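Glyoxalase family protein (Bacillus cereus, PDB 1ZSW) is of unknown function but binds a zinc ion and belongs to the glyoxalase/bleomycin resistance protein/dioxygenase superfamily. Local coordinates at residues D126-S130 with L141-D145. Sequence-based numbering, arbitrary orientation. Where two conformers were deposited one is given.
Sequences DVKHS and LQFED
Ser-130 meets Gln-142 through both backbone and side chain. Its N donates to Gln-142 O at 2.8 Å (N-H...O 159°). From CB, which rests 3.7 Å from Gln-142 CB, the chain turns to OG, between the backbone N and carbonyl carbon (chi1 77°); there OG accepts from Gln-142 N at 2.9 Å, a more bent bond (143°). The hydroxyl thus replaces a main-chain carbonyl as acceptor. Two residues along, Glu-144 N donates to Lys-128 O at 3.0 Å, and a water replaces the return bond of this pair, accepting from Lys-128 N and donating to Glu-144 O.

Between these bonds His-129 and Phe-143 form an antiparallel non-hydrogen-bonded pair, their CB atoms 3.9 Å apart. His-129 ND1 donates to Val-127 O at 2.7 Å, nearly end-on to the C=O bond, the oxygen close to the imidazole plane, which probably limits ring rotation. On the other face the Lys-128 and Glu-144 side chains run side by side: CE packs 3.6 Å from OE2, while NZ stays 4.7 Å from that oxygen, so no salt bridge forms and any attraction is probably modest.

Phe-143 also meets Phe-122 of helix 112-124, which ends in a Schellman motif: Asp-126 has positive phi and Val-127 N bonds back to Phe-122 O. The arrangement is a short, weakly bonded antiparallel pairing of strand 128-129, just after the helix, with strand 138-144 in a glyoxalase-superfamily module, away from the zinc site.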
loop_
_atom_site.group_PDB
_atom_site.type_symbol
_atom_site.label_atom_id
_atom_site.label_comp_id
_atom_site.label_asym_id
_atom_site.label_seq_id
_atom_site.Cartn_x
_atom_site.Cartn_y
_atom_site.Cartn_z
ATOM N N ASP A 126 11.585 12.521 17.274
ATOM C CA ASP A 126 11.846 11.303 18.037
ATOM C C ASP A 126 11.275 10.041 17.386
ATOM O O ASP A 126 10.779 9.131 18.065
ATOM C CB ASP A 126 11.367 11.436 19.487
ATOM C CG ASP A 126 12.202 12.425 20.284
ATOM O OD1 ASP A 126 13.445 12.459 20.098
ATOM O OD2 ASP A 126 11.606 13.166 21.100
ATOM N N VAL A 127 11.373 10.002 16.068
ATOM C CA VAL A 127 10.992 8.831 15.307
ATOM C C VAL A 127 12.152 7.853 15.296
ATOM O O VAL A 127 13.290 8.231 14.982
ATOM C CB VAL A 127 10.685 9.214 13.838
ATOM C CG1 VAL A 127 10.290 7.954 13.039
ATOM C CG2 VAL A 127 9.572 10.285 13.798
ATOM N N LYS A 128 11.852 6.594 15.591
ATOM C CA LYS A 128 12.823 5.512 15.436
ATOM C C LYS A 128 13.307 5.405 13.999
ATOM O O LYS A 128 12.499 5.308 13.070
ATOM C CB LYS A 128 12.228 4.199 15.945
ATOM C CG LYS A 128 13.136 2.985 15.763
ATOM C CD LYS A 128 12.617 1.808 16.585
ATOM C CE LYS A 128 13.325 0.503 16.218
ATOM N NZ LYS A 128 14.701 0.432 16.752
ATOM N N HIS A 129 14.621 5.445 13.781
ATOM C CA HIS A 129 15.151 5.422 12.416
ATOM C C HIS A 129 16.572 4.909 12.397
ATOM O O HIS A 129 17.268 4.955 13.422
ATOM C CB HIS A 129 15.110 6.806 11.759
ATOM C CG HIS A 129 15.996 7.813 12.429
ATOM N ND1 HIS A 129 15.673 8.383 13.633
ATOM C CD2 HIS A 129 17.194 8.329 12.074
ATOM C CE1 HIS A 129 16.629 9.220 13.998
ATOM N NE2 HIS A 129 17.564 9.210 13.067
ATOM N N SER A 130 16.971 4.437 11.225
ATOM C CA SER A 130 18.274 3.830 10.980
ATOM C C SER A 130 19.273 4.912 10.618
ATOM O O SER A 130 18.959 6.108 10.641
ATOM C CB SER A 130 18.142 2.800 9.850
ATOM O OG SER A 130 18.067 3.390 8.544
ATOM N N LEU A 141 16.597 5.004 4.055
ATOM C CA LEU A 141 16.591 5.269 5.473
ATOM C C LEU A 141 15.427 4.546 6.080
ATOM O O LEU A 141 14.273 4.848 5.739
ATOM C CB LEU A 141 16.469 6.790 5.747
ATOM C CG LEU A 141 16.492 7.336 7.170
ATOM C CD1 LEU A 141 17.871 7.176 7.866
ATOM C CD2 LEU A 141 16.091 8.829 7.158
ATOM N N GLN A 142 15.715 3.567 6.923
ATOM C CA GLN A 142 14.660 2.800 7.573
ATOM C C GLN A 142 14.082 3.539 8.759
ATOM O O GLN A 142 14.778 4.255 9.468
ATOM C CB GLN A 142 15.174 1.428 8.046
ATOM C CG GLN A 142 15.539 0.494 6.926
ATOM C CD GLN A 142 16.184 -0.786 7.445
ATOM O OE1 GLN A 142 16.090 -1.114 8.628
ATOM N NE2 GLN A 142 16.847 -1.501 6.559
ATOM N N PHE A 143 12.782 3.391 8.990
ATOM C CA PHE A 143 12.190 3.964 10.194
ATOM C C PHE A 143 10.943 3.173 10.633
ATOM O O PHE A 143 10.518 2.258 9.930
ATOM C CB PHE A 143 11.872 5.468 9.993
ATOM C CG PHE A 143 10.758 5.747 8.997
ATOM C CD1 PHE A 143 9.513 6.112 9.468
ATOM C CD2 PHE A 143 10.991 5.716 7.637
ATOM C CE1 PHE A 143 8.478 6.434 8.566
ATOM C CE2 PHE A 143 9.956 6.009 6.705
ATOM C CZ PHE A 143 8.706 6.383 7.199
ATOM N N GLU A 144 10.425 3.461 11.815
ATOM C CA GLU A 144 9.226 2.799 12.340
ATOM C C GLU A 144 8.297 3.811 12.962
ATOM O O GLU A 144 8.747 4.814 13.535
ATOM C CB GLU A 144 9.592 1.773 13.407
ATOM C CG GLU A 144 10.483 0.684 12.945
ATOM C CD GLU A 144 10.673 -0.435 13.982
ATOM O OE1 GLU A 144 9.972 -0.492 15.014
ATOM O OE2 GLU A 144 11.542 -1.267 13.705
ATOM N N ASP A 145 6.997 3.546 12.906
ATOM C CA ASP A 145 6.088 4.319 13.714
ATOM C C ASP A 145 6.051 3.784 15.142
ATOM O O ASP A 145 6.713 2.773 15.464
ATOM C CB ASP A 145 4.693 4.514 13.063
ATOM C CG ASP A 145 3.808 3.317 13.152
ATOM O OD1 ASP A 145 4.120 2.326 13.860
ATOM O OD2 ASP A 145 2.732 3.373 12.485
HETATM O O HOH W 1 8.999 5.908 15.992
#